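Local coordinates for protein 3',5'-nucleoside bisphosphate phosphatase (Chromobacterium violaceum, PDB 2YB1) that removes the 3'-phosphate from nucleoside 3',5'-bisphosphates with the help of manganese ions, leaving a nucleoside 5'-phosphate and orthophosphate, at residues Ser68-Ile76 with Tyr195-Leu205; Ala171-Trp179 with Leu205-Gly214. All blocks are in the same frame, centred on the assembly; numbering follows the deposited sequence.

Interaction 1 of 2, residues Ser68-Ile76 with Tyr195-Leu205; sequences SWGRHTVHI and YDMGRTLIERL. With MN (manganese (II) ion), chain D.
Trp69, His72 and Val74, on a beta hairpin of the PHP domain, face the loop and first helical turns of Tyr195-Leu205, and the methyl CE of Met197 sits where the three converge. The hairpin reverses through a type II' turn from Trp69 to His72, so that both side chains emerge on the helix side. Met197 reaches them with its chain fully extended beyond CG. Its CE lies over one face of the His72 ring, offset toward the rim and 3.6 Å from His72 CG, while also meeting Trp69 CZ3 at 3.6 Å. The opposite imidazole face carries the aliphatic CG of Arg71, so the ring is sandwiched. At its edge, a water in the ring plane joins His72 ND1 to the backbone N of Asp196.

The indole lies across helix 199-211: Leu205 CD1 stands over the face of its six-membered ring, near the CD2-CE2 bond, a CH-pi contact, and Arg204 CG comes at the edge, 3.9 Å from Trp69 CZ2. At the solvent side Arg71 arches over His72, with His72 CE1 lying over one face of its guanidinium, and NH2 forms a salt bridge with Asp196 OD2 at 2.9 Å. That oxygen lies in the guanidinium plane, although the carboxylate itself is turned 70° from it. A second water links Arg71 NH1 with Asp196 O.

Deeper in, the Tyr195 ring lies under Val74, whose CG1 sits over the ring centre, 8° off the normal. Next along the strand, His75 binds manganese through ND1 together with Glu64 and His191, and its backbone is held from this side: His75 N donates to Tyr195 OH at 2.9 Å in a nearly straight bond of 171°.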
ATOM      1  N   SER A  68       2.459   9.112   9.700  1.00  6.99           N
ATOM      2  CA  SER A  68       2.053   9.156  11.105  1.00  7.63           C
ATOM      3  C   SER A  68       1.142  10.361  11.265  1.00  8.16           C
ATOM      4  O   SER A  68       1.537  11.499  10.981  1.00  8.24           O
ATOM      5  CB  SER A  68       3.255   9.256  12.051  1.00  8.81           C
ATOM      6  OG  SER A  68       4.128   8.148  11.900  1.00  9.09           O
ATOM      7  N   TRP A  69      -0.091  10.102  11.670  1.00  7.41           N
ATOM      8  CA  TRP A  69      -1.064  11.164  11.883  1.00  8.22           C
ATOM      9  C   TRP A  69      -1.516  11.045  13.337  1.00  8.69           C
ATOM     10  O   TRP A  69      -2.235  10.106  13.704  1.00  8.30           O
ATOM     11  CB  TRP A  69      -2.236  10.968  10.910  1.00  7.45           C
ATOM     12  CG  TRP A  69      -3.357  11.987  10.988  1.00  8.21           C
ATOM     13  CD1 TRP A  69      -3.330  13.287  10.551  1.00  9.83           C
ATOM     14  CD2 TRP A  69      -4.675  11.761  11.490  1.00  7.05           C
ATOM     15  NE1 TRP A  69      -4.548  13.887  10.769  1.00  9.89           N
ATOM     16  CE2 TRP A  69      -5.394  12.971  11.341  1.00  9.25           C
ATOM     17  CE3 TRP A  69      -5.321  10.655  12.059  1.00  9.22           C
ATOM     18  CZ2 TRP A  69      -6.725  13.105  11.739  1.00  9.33           C
ATOM     19  CZ3 TRP A  69      -6.658  10.790  12.453  1.00  9.08           C
ATOM     20  CH2 TRP A  69      -7.338  12.011  12.292  1.00  9.40           C
ATOM     21  N   GLY A  70      -1.097  11.990  14.171  1.00 11.01           N
ATOM     22  CA  GLY A  70      -1.276  11.818  15.606  1.00 13.16           C
ATOM     23  C   GLY A  70      -0.645  10.511  16.074  1.00 14.24           C
ATOM     24  O   GLY A  70       0.507  10.214  15.741  1.00 12.14           O
ATOM     25  N   ARG A  71      -1.394   9.721  16.841  1.00 15.19           N
ATOM     26  CA  ARG A  71      -0.894   8.437  17.343  1.00 16.58           C
ATOM     27  C   ARG A  71      -1.105   7.306  16.335  1.00 12.64           C
ATOM     28  O   ARG A  71      -0.790   6.147  16.612  1.00 13.25           O
ATOM     29  CB  ARG A  71      -1.594   8.064  18.657  1.00 23.62           C
ATOM     30  CG  ARG A  71      -2.953   7.392  18.456  1.00 29.79           C
ATOM     31  CD  ARG A  71      -3.473   6.733  19.736  1.00 35.53           C
ATOM     32  NE  ARG A  71      -4.216   5.504  19.456  1.00 39.97           N
ATOM     33  CZ  ARG A  71      -5.544   5.413  19.438  1.00 43.84           C
ATOM     34  NH1 ARG A  71      -6.289   6.484  19.688  1.00 45.40           N
ATOM     35  NH2 ARG A  71      -6.131   4.252  19.173  1.00 44.30           N
ATOM     36  N   HIS A  72      -1.652   7.643  15.170  1.00 10.51           N
ATOM     37  CA  HIS A  72      -2.043   6.635  14.190  1.00  9.39           C
ATOM     38  C   HIS A  72      -1.045   6.544  13.052  1.00  9.31           C
ATOM     39  O   HIS A  72      -0.533   7.562  12.587  1.00  8.16           O
ATOM     40  CB  HIS A  72      -3.417   6.970  13.604  1.00  9.15           C
ATOM     41  CG  HIS A  72      -4.487   7.140  14.635  1.00 12.16           C
ATOM     42  ND1 HIS A  72      -5.271   6.092  15.075  1.00 14.56           N
ATOM     43  CD2 HIS A  72      -4.902   8.233  15.317  1.00 12.76           C
ATOM     44  CE1 HIS A  72      -6.118   6.534  15.987  1.00 16.02           C
ATOM     45  NE2 HIS A  72      -5.917   7.831  16.149  1.00 15.16           N
ATOM     46  N   THR A  73      -0.770   5.322  12.608  1.00  6.82           N
ATOM     47  CA  THR A  73      -0.095   5.112  11.336  1.00  8.76           C
ATOM     48  C   THR A  73      -1.167   4.915  10.271  1.00  8.68           C
ATOM     49  O   THR A  73      -2.009   4.024  10.396  1.00 10.09           O
ATOM     50  CB  THR A  73       0.799   3.858  11.363  1.00  8.94           C
ATOM     51  OG1 THR A  73       1.784   4.001  12.388  1.00 11.15           O
ATOM     52  CG2 THR A  73       1.493   3.680  10.024  1.00  8.49           C
ATOM     53  N   VAL A  74      -1.164   5.763   9.246  1.00  6.00           N
ATOM     54  CA  VAL A  74      -2.078   5.582   8.123  1.00  6.69           C
ATOM     55  C   VAL A  74      -1.272   5.427   6.834  1.00  7.10           C
ATOM     56  O   VAL A  74      -0.090   5.785   6.778  1.00  7.45           O
ATOM     57  CB  VAL A  74      -3.116   6.738   7.986  1.00 11.31           C
ATOM     58  CG1 VAL A  74      -4.017   6.811   9.223  1.00 11.36           C
ATOM     59  CG2 VAL A  74      -2.427   8.053   7.744  1.00 12.29           C
ATOM     60  N   HIS A  75      -1.904   4.862   5.812  1.00  7.00           N
ATOM     61  CA  HIS A  75      -1.243   4.680   4.524  1.00  7.61           C
ATOM     62  C   HIS A  75      -1.969   5.446   3.433  1.00  7.10           C
ATOM     63  O   HIS A  75      -3.188   5.318   3.278  1.00  6.60           O
ATOM     64  CB  HIS A  75      -1.153   3.189   4.178  1.00  7.16           C
ATOM     65  CG  HIS A  75      -0.153   2.441   5.002  1.00  8.52           C
ATOM     66  ND1 HIS A  75      -0.087   1.064   5.026  1.00 10.23           N
ATOM     67  CD2 HIS A  75       0.835   2.878   5.818  1.00  9.06           C
ATOM     68  CE1 HIS A  75       0.896   0.685   5.825  1.00 10.70           C
ATOM     69  NE2 HIS A  75       1.478   1.766   6.311  1.00 10.51           N
ATOM     70  N   ILE A  76      -1.218   6.260   2.693  1.00  7.89           N
ATOM     71  CA  ILE A  76      -1.785   7.064   1.609  1.00  7.18           C
ATOM     72  C   ILE A  76      -1.217   6.582   0.280  1.00  5.90           C
ATOM     73  O   ILE A  76      -0.013   6.682   0.038  1.00  6.70           O
ATOM     74  CB  ILE A  76      -1.467   8.586   1.782  1.00  4.40           C
ATOM     75  CG1 ILE A  76      -1.957   9.092   3.143  1.00  4.49           C
ATOM     76  CG2 ILE A  76      -2.048   9.400   0.621  1.00  2.01           C
ATOM     77  CD1 ILE A  76      -3.470   8.939   3.354  1.00  4.41           C
ATOM     78  N   TYR A 195      -8.132   1.091  10.280  1.00  8.31           N
ATOM     79  CA  TYR A 195      -7.650   2.050  11.269  1.00  8.70           C
ATOM     80  C   TYR A 195      -8.498   1.986  12.543  1.00 12.10           C
ATOM     81  O   TYR A 195      -9.707   1.719  12.472  1.00 10.54           O
ATOM     82  CB  TYR A 195      -7.662   3.465  10.682  1.00  8.52           C
ATOM     83  CG  TYR A 195      -6.866   3.615   9.396  1.00  9.73           C
ATOM     84  CD1 TYR A 195      -5.659   2.953   9.222  1.00  9.36           C
ATOM     85  CD2 TYR A 195      -7.328   4.418   8.357  1.00 10.25           C
ATOM     86  CE1 TYR A 195      -4.935   3.081   8.050  1.00 10.08           C
ATOM     87  CE2 TYR A 195      -6.604   4.558   7.177  1.00 10.98           C
ATOM     88  CZ  TYR A 195      -5.404   3.888   7.033  1.00 11.24           C
ATOM     89  OH  TYR A 195      -4.673   4.005   5.866  1.00 11.04           O
ATOM     90  N   ASP A 196      -7.904   2.257  13.704  1.00 12.66           N
ATOM     91  CA  ASP A 196      -8.726   2.183  14.900  1.00 17.91           C
ATOM     92  C   ASP A 196      -9.276   3.589  15.112  1.00 18.32           C
ATOM     93  O   ASP A 196      -8.727   4.399  15.871  1.00 18.32           O
ATOM     94  CB  ASP A 196      -7.844   1.752  16.079  1.00 23.41           C
ATOM     95  CG  ASP A 196      -8.585   1.749  17.427  1.00 29.86           C
ATOM     96  OD1 ASP A 196      -9.792   1.411  17.480  1.00 30.68           O
ATOM     97  OD2 ASP A 196      -7.929   2.072  18.446  1.00 32.77           O
ATOM     98  N   MET A 197     -10.451   3.807  14.520  1.00 15.70           N
ATOM     99  CA  MET A 197     -11.069   5.124  14.449  1.00 13.83           C
ATOM    100  C   MET A 197     -12.571   4.939  14.312  1.00 12.73           C
ATOM    101  O   MET A 197     -13.021   4.098  13.529  1.00 12.58           O
ATOM    102  CB  MET A 197     -10.553   5.880  13.215  1.00 10.31           C
ATOM    103  CG  MET A 197      -9.045   6.179  13.210  1.00 10.56           C
ATOM    104  SD  MET A 197      -8.571   7.084  11.718  1.00  7.62           S
ATOM    105  CE  MET A 197      -6.791   7.183  11.913  1.00  6.27           C
ATOM    106  N   GLY A 198     -13.342   5.764  15.008  1.00 10.59           N
ATOM    107  CA  GLY A 198     -14.786   5.758  14.875  1.00 10.30           C
ATOM    108  C   GLY A 198     -15.147   6.764  13.801  1.00 10.86           C
ATOM    109  O   GLY A 198     -14.253   7.306  13.136  1.00  9.52           O
ATOM    110  N   ARG A 199     -16.435   7.041  13.623  1.00  9.24           N
ATOM    111  CA  ARG A 199     -16.816   7.904  12.509  1.00 10.39           C
ATOM    112  C   ARG A 199     -16.308   9.330  12.682  1.00  8.61           C
ATOM    113  O   ARG A 199     -16.143  10.062  11.710  1.00  7.54           O
ATOM    114  CB  ARG A 199     -18.326   7.884  12.265  1.00 14.13           C
ATOM    115  CG  ARG A 199     -19.181   8.205  13.473  1.00 16.96           C
ATOM    116  CD  ARG A 199     -20.651   8.159  13.064  1.00 18.97           C
ATOM    117  NE  ARG A 199     -21.543   7.916  14.191  1.00 20.61           N
ATOM    118  CZ  ARG A 199     -22.163   8.877  14.859  1.00 20.65           C
ATOM    119  NH1 ARG A 199     -21.973  10.144  14.515  1.00 21.77           N
ATOM    120  NH2 ARG A 199     -22.960   8.574  15.872  1.00 20.52           N
ATOM    121  N   THR A 200     -16.054   9.728  13.922  1.00  8.11           N
ATOM    122  CA  THR A 200     -15.539  11.072  14.167  1.00  9.66           C
ATOM    123  C   THR A 200     -14.069  11.232  13.740  1.00  9.89           C
ATOM    124  O   THR A 200     -13.713  12.204  13.070  1.00  7.12           O
ATOM    125  CB  THR A 200     -15.751  11.493  15.628  1.00 10.02           C
ATOM    126  OG1 THR A 200     -17.157  11.596  15.875  1.00  9.72           O
ATOM    127  CG2 THR A 200     -15.084  12.836  15.917  1.00 11.91           C
ATOM    128  N   LEU A 201     -13.226  10.279  14.133  1.00  9.64           N
ATOM    129  CA  LEU A 201     -11.825  10.302  13.720  1.00 11.39           C
ATOM    130  C   LEU A 201     -11.665  10.131  12.213  1.00  9.79           C
ATOM    131  O   LEU A 201     -10.817  10.779  11.597  1.00  7.88           O
ATOM    132  CB  LEU A 201     -11.020   9.234  14.456  1.00 10.84           C
ATOM    133  CG  LEU A 201     -10.376   9.744  15.745  1.00 15.94           C
ATOM    134  CD1 LEU A 201      -9.476   8.675  16.338  1.00 14.97           C
ATOM    135  CD2 LEU A 201      -9.588  11.028  15.473  1.00 17.83           C
ATOM    136  N   ILE A 202     -12.473   9.256  11.623  1.00  9.39           N
ATOM    137  CA  ILE A 202     -12.453   9.074  10.171  1.00  9.61           C
ATOM    138  C   ILE A 202     -12.772  10.389   9.472  1.00  7.27           C
ATOM    139  O   ILE A 202     -12.104  10.778   8.512  1.00  7.29           O
ATOM    140  CB  ILE A 202     -13.459   7.986   9.698  1.00 12.82           C
ATOM    141  CG1 ILE A 202     -12.978   6.583  10.089  1.00 13.29           C
ATOM    142  CG2 ILE A 202     -13.647   8.065   8.184  1.00 11.98           C
ATOM    143  CD1 ILE A 202     -11.718   6.145   9.372  1.00 14.63           C
ATOM    144  N   GLU A 203     -13.803  11.075   9.958  1.00  9.38           N
ATOM    145  CA  GLU A 203     -14.175  12.371   9.399  1.00 10.62           C
ATOM    146  C   GLU A 203     -13.043  13.380   9.533  1.00  6.81           C
ATOM    147  O   GLU A 203     -12.763  14.129   8.608  1.00  6.42           O
ATOM    148  CB  GLU A 203     -15.443  12.904  10.069  1.00 16.37           C
ATOM    149  CG  GLU A 203     -15.701  14.370   9.791  1.00 26.74           C
ATOM    150  CD  GLU A 203     -17.024  14.605   9.090  1.00 35.59           C
ATOM    151  OE1 GLU A 203     -17.525  13.665   8.435  1.00 36.99           O
ATOM    152  OE2 GLU A 203     -17.563  15.728   9.198  1.00 38.76           O
ATOM    153  N   ARG A 204     -12.409  13.405  10.701  1.00  7.29           N
ATOM    154  CA  ARG A 204     -11.286  14.302  10.969  1.00  9.94           C
ATOM    155  C   ARG A 204     -10.118  14.008  10.019  1.00  9.25           C
ATOM    156  O   ARG A 204      -9.508  14.924   9.451  1.00  8.59           O
ATOM    157  CB  ARG A 204     -10.826  14.133  12.425  1.00 14.43           C
ATOM    158  CG  ARG A 204      -9.811  15.157  12.887  1.00 23.42           C
ATOM    159  CD  ARG A 204     -10.417  16.548  12.824  1.00 32.86           C
ATOM    160  NE  ARG A 204      -9.444  17.560  12.426  1.00 40.54           N
ATOM    161  CZ  ARG A 204      -9.724  18.613  11.658  1.00 44.57           C
ATOM    162  NH1 ARG A 204     -10.957  18.802  11.193  1.00 43.77           N
ATOM    163  NH2 ARG A 204      -8.765  19.480  11.357  1.00 46.45           N
ATOM    164  N   LEU A 205      -9.807  12.723   9.857  1.00  6.73           N
ATOM    165  CA  LEU A 205      -8.758  12.302   8.931  1.00  6.84           C
ATOM    166  C   LEU A 205      -9.062  12.755   7.500  1.00  6.04           C
ATOM    167  O   LEU A 205      -8.188  13.301   6.821  1.00  4.40           O
ATOM    168  CB  LEU A 205      -8.570  10.781   8.977  1.00  5.13           C
ATOM    169  CG  LEU A 205      -7.598  10.201   7.944  1.00  6.33           C
ATOM    170  CD1 LEU A 205      -6.180  10.813   8.085  1.00  6.02           C
ATOM    171  CD2 LEU A 205      -7.547   8.672   8.045  1.00  7.92           C
TER
HETATM  172 MN    MN D1291      -1.388  -0.235   3.780  1.00 10.70          MN
HETATM  173  O   HOH W   1      -8.738   5.653  18.349  1.00 15.64           O
HETATM  174  O   HOH W   2      -5.280   3.667  13.769  1.00 26.34           O

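Interaction 2 of 2, residues Ala171-Trp179 with Leu205-Gly214; sequences ASLEDAVGW and LILDFQAAGG
Leu205 opens this helix-helix contact by turning its CD1 methyl to CD2 of Leu173, 4.1 Å away, at the start of helix 173-182. One turn on, Asp208 offers its CB to the same Leu173 methyl at 3.6 Å; the carboxylate beyond is engaged by Arg204 and the indole of Trp69, so only its aliphatic base belongs to this packing. The same methyl also rests against the helix backbone, 3.6 Å from Phe209 N. Leu173 can do this because its chi1 of -176° swings CG away from its own N and out toward the neighbouring helix.

Phe209 follows. Leu173 CD1 comes to the edge of its ring, near the plane, and Val177 CG2 approaches obliquely, 3.8 Å from Phe209 CD1. Ala212 is the next residue to face across: its small CB settles 3.9 Å from Glu174 CA, where the backbones draw together, and also meets Val177 CB. Its carbonyl receives one hydrogen bond from a water that gives another to Glu174 O, tying two backbone oxygens across the gap.

At Gly213 the chain leaves the helix through a Schellman motif, with positive phi (108°) and Gly214 N bonded back to Phe209 O. Val177 CG1 lies against this turn, 3.4 Å from Gly214 N. Gly214 then passes with its CA over one face of the Phe209 ring, offset toward the rim, a place that leaves little room for a side chain.

The two helix segments approach to 9.5 Å between axes, at a crossing angle of -50°. Both lie on the same side of the mixed sheet: Val177 and Phe209 rest on Ala187 of strand 186-189, Ala176 packs on strand 59-69, and Ile206 reaches from the far flank of its helix to helix 226-239.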
ATOM      1  N   ALA A 171       6.039   9.833   7.344  1.00  7.02           N
ATOM      2  CA  ALA A 171       5.766  11.141   6.742  1.00  7.51           C
ATOM      3  C   ALA A 171       4.596  11.837   7.427  1.00  7.12           C
ATOM      4  O   ALA A 171       3.767  11.196   8.065  1.00  3.94           O
ATOM      5  CB  ALA A 171       5.476  10.994   5.257  1.00  8.56           C
ATOM      6  N   SER A 172       4.542  13.158   7.319  1.00  5.95           N
ATOM      7  CA  SER A 172       3.337  13.865   7.702  1.00  6.33           C
ATOM      8  C   SER A 172       2.272  13.629   6.624  1.00  7.25           C
ATOM      9  O   SER A 172       2.592  13.299   5.467  1.00  8.17           O
ATOM     10  CB  SER A 172       3.617  15.359   7.860  1.00  7.41           C
ATOM     11  OG  SER A 172       3.745  15.981   6.592  1.00  6.68           O
ATOM     12  N   LEU A 173       1.011  13.800   6.998  1.00  5.43           N
ATOM     13  CA  LEU A 173      -0.080  13.696   6.042  1.00  6.46           C
ATOM     14  C   LEU A 173       0.094  14.739   4.932  1.00  8.28           C
ATOM     15  O   LEU A 173      -0.060  14.434   3.749  1.00  6.91           O
ATOM     16  CB  LEU A 173      -1.426  13.888   6.754  1.00  6.80           C
ATOM     17  CG  LEU A 173      -2.697  13.726   5.922  1.00  5.78           C
ATOM     18  CD1 LEU A 173      -2.762  12.309   5.375  1.00  7.50           C
ATOM     19  CD2 LEU A 173      -3.955  14.033   6.751  1.00  3.51           C
ATOM     20  N   GLU A 174       0.421  15.971   5.321  1.00  8.67           N
ATOM     21  CA  GLU A 174       0.591  17.056   4.363  1.00  8.68           C
ATOM     22  C   GLU A 174       1.704  16.757   3.355  1.00  7.64           C
ATOM     23  O   GLU A 174       1.553  16.998   2.153  1.00  5.08           O
ATOM     24  CB  GLU A 174       0.839  18.389   5.092  1.00  9.06           C
ATOM     25  CG  GLU A 174      -0.406  18.896   5.826  1.00 10.01           C
ATOM     26  CD  GLU A 174      -0.110  19.975   6.861  1.00 12.31           C
ATOM     27  OE1 GLU A 174       0.892  19.833   7.605  1.00 11.94           O
ATOM     28  OE2 GLU A 174      -0.892  20.954   6.931  1.00  9.99           O
ATOM     29  N   ASP A 175       2.817  16.221   3.842  1.00  8.92           N
ATOM     30  CA  ASP A 175       3.916  15.856   2.950  1.00  8.74           C
ATOM     31  C   ASP A 175       3.539  14.734   1.988  1.00  6.21           C
ATOM     32  O   ASP A 175       3.798  14.840   0.790  1.00  6.14           O
ATOM     33  CB  ASP A 175       5.169  15.483   3.734  1.00  8.17           C
ATOM     34  CG  ASP A 175       5.969  16.700   4.165  1.00  9.93           C
ATOM     35  OD1 ASP A 175       5.708  17.803   3.638  1.00 11.23           O
ATOM     36  OD2 ASP A 175       6.865  16.547   5.012  1.00  7.06           O
ATOM     37  N   ALA A 176       2.928  13.664   2.499  1.00  5.09           N
ATOM     38  CA  ALA A 176       2.595  12.524   1.642  1.00  6.38           C
ATOM     39  C   ALA A 176       1.657  12.915   0.499  1.00  7.60           C
ATOM     40  O   ALA A 176       1.927  12.600  -0.666  1.00  6.68           O
ATOM     41  CB  ALA A 176       2.006  11.379   2.451  1.00  4.87           C
ATOM     42  N   VAL A 177       0.564  13.600   0.834  1.00  4.17           N
ATOM     43  CA  VAL A 177      -0.398  14.053  -0.171  1.00  4.12           C
ATOM     44  C   VAL A 177       0.228  15.040  -1.168  1.00  5.35           C
ATOM     45  O   VAL A 177       0.037  14.905  -2.373  1.00  5.14           O
ATOM     46  CB  VAL A 177      -1.654  14.690   0.474  1.00  5.89           C
ATOM     47  CG1 VAL A 177      -2.559  15.275  -0.594  1.00  5.93           C
ATOM     48  CG2 VAL A 177      -2.401  13.651   1.312  1.00  6.13           C
ATOM     49  N   GLY A 178       0.979  16.016  -0.660  1.00  6.37           N
ATOM     50  CA  GLY A 178       1.620  17.007  -1.511  1.00  7.81           C
ATOM     51  C   GLY A 178       2.669  16.442  -2.455  1.00  8.22           C
ATOM     52  O   GLY A 178       2.815  16.913  -3.590  1.00  6.57           O
ATOM     53  N   TRP A 179       3.426  15.452  -1.987  1.00  6.77           N
ATOM     54  CA  TRP A 179       4.393  14.780  -2.854  1.00  6.52           C
ATOM     55  C   TRP A 179       3.649  14.089  -4.001  1.00  6.43           C
ATOM     56  O   TRP A 179       4.043  14.158  -5.164  1.00  5.42           O
ATOM     57  CB  TRP A 179       5.218  13.757  -2.061  1.00  6.76           C
ATOM     58  CG  TRP A 179       6.169  14.372  -1.051  1.00 11.30           C
ATOM     59  CD1 TRP A 179       6.726  15.621  -1.095  1.00 13.07           C
ATOM     60  CD2 TRP A 179       6.661  13.759   0.147  1.00 11.96           C
ATOM     61  NE1 TRP A 179       7.530  15.820  -0.000  1.00 12.06           N
ATOM     62  CE2 TRP A 179       7.511  14.693   0.776  1.00 12.65           C
ATOM     63  CE3 TRP A 179       6.476  12.504   0.741  1.00 11.69           C
ATOM     64  CZ2 TRP A 179       8.172  14.415   1.974  1.00 11.01           C
ATOM     65  CZ3 TRP A 179       7.129  12.230   1.936  1.00 11.84           C
ATOM     66  CH2 TRP A 179       7.968  13.183   2.538  1.00 12.21           C
ATOM     67  N   LEU A 205      -9.807  12.723   9.857  1.00  6.73           N
ATOM     68  CA  LEU A 205      -8.758  12.302   8.931  1.00  6.84           C
ATOM     69  C   LEU A 205      -9.062  12.755   7.500  1.00  6.04           C
ATOM     70  O   LEU A 205      -8.188  13.301   6.821  1.00  4.40           O
ATOM     71  CB  LEU A 205      -8.570  10.781   8.977  1.00  5.13           C
ATOM     72  CG  LEU A 205      -7.598  10.201   7.944  1.00  6.33           C
ATOM     73  CD1 LEU A 205      -6.180  10.813   8.085  1.00  6.02           C
ATOM     74  CD2 LEU A 205      -7.547   8.672   8.045  1.00  7.92           C
ATOM     75  N   ILE A 206     -10.295  12.520   7.047  1.00  6.64           N
ATOM     76  CA  ILE A 206     -10.734  12.965   5.719  1.00  7.24           C
ATOM     77  C   ILE A 206     -10.606  14.483   5.522  1.00  8.56           C
ATOM     78  O   ILE A 206     -10.073  14.940   4.506  1.00  7.27           O
ATOM     79  CB  ILE A 206     -12.181  12.518   5.408  1.00  6.72           C
ATOM     80  CG1 ILE A 206     -12.238  10.986   5.234  1.00  5.08           C
ATOM     81  CG2 ILE A 206     -12.714  13.243   4.166  1.00  5.79           C
ATOM     82  CD1 ILE A 206     -13.634  10.444   5.058  1.00  4.93           C
ATOM     83  N   LEU A 207     -11.094  15.260   6.486  1.00  7.55           N
ATOM     84  CA  LEU A 207     -10.984  16.718   6.409  1.00  6.46           C
ATOM     85  C   LEU A 207      -9.526  17.185   6.314  1.00  5.67           C
ATOM     86  O   LEU A 207      -9.196  18.028   5.482  1.00  6.70           O
ATOM     87  CB  LEU A 207     -11.682  17.373   7.602  1.00  7.87           C
ATOM     88  CG  LEU A 207     -13.200  17.178   7.595  1.00 10.37           C
ATOM     89  CD1 LEU A 207     -13.859  17.952   8.728  1.00 12.46           C
ATOM     90  CD2 LEU A 207     -13.776  17.607   6.235  1.00 11.31           C
ATOM     91  N   ASP A 208      -8.659  16.632   7.160  1.00  3.86           N
ATOM     92  CA  ASP A 208      -7.226  16.928   7.101  1.00  6.53           C
ATOM     93  C   ASP A 208      -6.629  16.516   5.742  1.00  6.12           C
ATOM     94  O   ASP A 208      -5.819  17.233   5.141  1.00  2.88           O
ATOM     95  CB  ASP A 208      -6.493  16.168   8.216  1.00  7.91           C
ATOM     96  CG  ASP A 208      -6.685  16.797   9.590  1.00 10.97           C
ATOM     97  OD1 ASP A 208      -7.498  17.738   9.718  1.00 11.76           O
ATOM     98  OD2 ASP A 208      -6.006  16.349  10.540  1.00 10.20           O
ATOM     99  N   PHE A 209      -7.027  15.332   5.287  1.00  6.68           N
ATOM    100  CA  PHE A 209      -6.577  14.748   4.019  1.00  4.89           C
ATOM    101  C   PHE A 209      -6.942  15.677   2.851  1.00  4.87           C
ATOM    102  O   PHE A 209      -6.095  16.059   2.035  1.00  6.52           O
ATOM    103  CB  PHE A 209      -7.220  13.354   3.886  1.00  2.34           C
ATOM    104  CG  PHE A 209      -6.996  12.680   2.564  1.00  4.53           C
ATOM    105  CD1 PHE A 209      -5.739  12.164   2.223  1.00  5.66           C
ATOM    106  CD2 PHE A 209      -8.054  12.491   1.689  1.00  4.38           C
ATOM    107  CE1 PHE A 209      -5.542  11.513   1.004  1.00  5.21           C
ATOM    108  CE2 PHE A 209      -7.867  11.835   0.468  1.00  3.46           C
ATOM    109  CZ  PHE A 209      -6.610  11.346   0.127  1.00  4.29           C
ATOM    110  N   GLN A 210      -8.209  16.049   2.780  1.00  4.69           N
ATOM    111  CA  GLN A 210      -8.666  16.998   1.767  1.00  5.28           C
ATOM    112  C   GLN A 210      -7.958  18.357   1.832  1.00  7.08           C
ATOM    113  O   GLN A 210      -7.523  18.878   0.800  1.00  6.57           O
ATOM    114  CB  GLN A 210     -10.176  17.179   1.859  1.00  7.50           C
ATOM    115  CG  GLN A 210     -10.951  15.984   1.333  1.00 11.54           C
ATOM    116  CD  GLN A 210     -12.441  16.252   1.279  1.00 15.79           C
ATOM    117  OE1 GLN A 210     -13.077  16.451   2.313  1.00 16.80           O
ATOM    118  NE2 GLN A 210     -13.004  16.262   0.069  1.00 13.70           N
ATOM    119  N   ALA A 211      -7.835  18.921   3.035  1.00  6.61           N
ATOM    120  CA  ALA A 211      -7.111  20.185   3.207  1.00  8.19           C
ATOM    121  C   ALA A 211      -5.713  20.117   2.597  1.00  7.35           C
ATOM    122  O   ALA A 211      -5.206  21.105   2.057  1.00  8.20           O
ATOM    123  CB  ALA A 211      -7.043  20.580   4.692  1.00  6.87           C
ATOM    124  N   ALA A 212      -5.093  18.941   2.674  1.00  8.36           N
ATOM    125  CA  ALA A 212      -3.736  18.758   2.168  1.00  7.58           C
ATOM    126  C   ALA A 212      -3.716  18.488   0.665  1.00  8.82           C
ATOM    127  O   ALA A 212      -2.651  18.432   0.056  1.00  7.08           O
ATOM    128  CB  ALA A 212      -3.030  17.631   2.929  1.00  4.50           C
ATOM    129  N   GLY A 213      -4.898  18.358   0.066  1.00  8.85           N
ATOM    130  CA  GLY A 213      -5.024  18.085  -1.358  1.00  7.48           C
ATOM    131  C   GLY A 213      -5.486  16.683  -1.747  1.00  7.07           C
ATOM    132  O   GLY A 213      -5.485  16.355  -2.926  1.00  9.91           O
ATOM    133  N   GLY A 214      -5.900  15.876  -0.773  1.00  5.09           N
ATOM    134  CA  GLY A 214      -6.375  14.517  -1.021  1.00  4.54           C
ATOM    135  C   GLY A 214      -7.756  14.387  -1.652  1.00  6.13           C
ATOM    136  O   GLY A 214      -8.703  15.059  -1.248  1.00  5.87           O
TER
HETATM  137  O   HOH W   3      -0.132  19.161   1.226  1.00  7.34           O

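Overall arrangement
Both interactions use helix 199-211 and meet at Leu205, whose methyls serve the hairpin in interaction 1 and helix 173-182 in interaction 2. Trp69 bridges them as well, through its NE1 hydrogen bond to Asp208 OD2 and its packing on Leu173. Each contact is only partly buried, but they differ in character. Interaction 1 runs from an exposed salt bridge with waters, through aromatic and methyl packing, to a buried metal-binding histidine. No direct hydrogen bond crosses interaction 2: aliphatic side chains, the Phe209 ring and the Gly213-Gly214 turn fit together, with one water between carbonyls, away from the metals. Together they set one helix against both the hairpin and the adjacent helix.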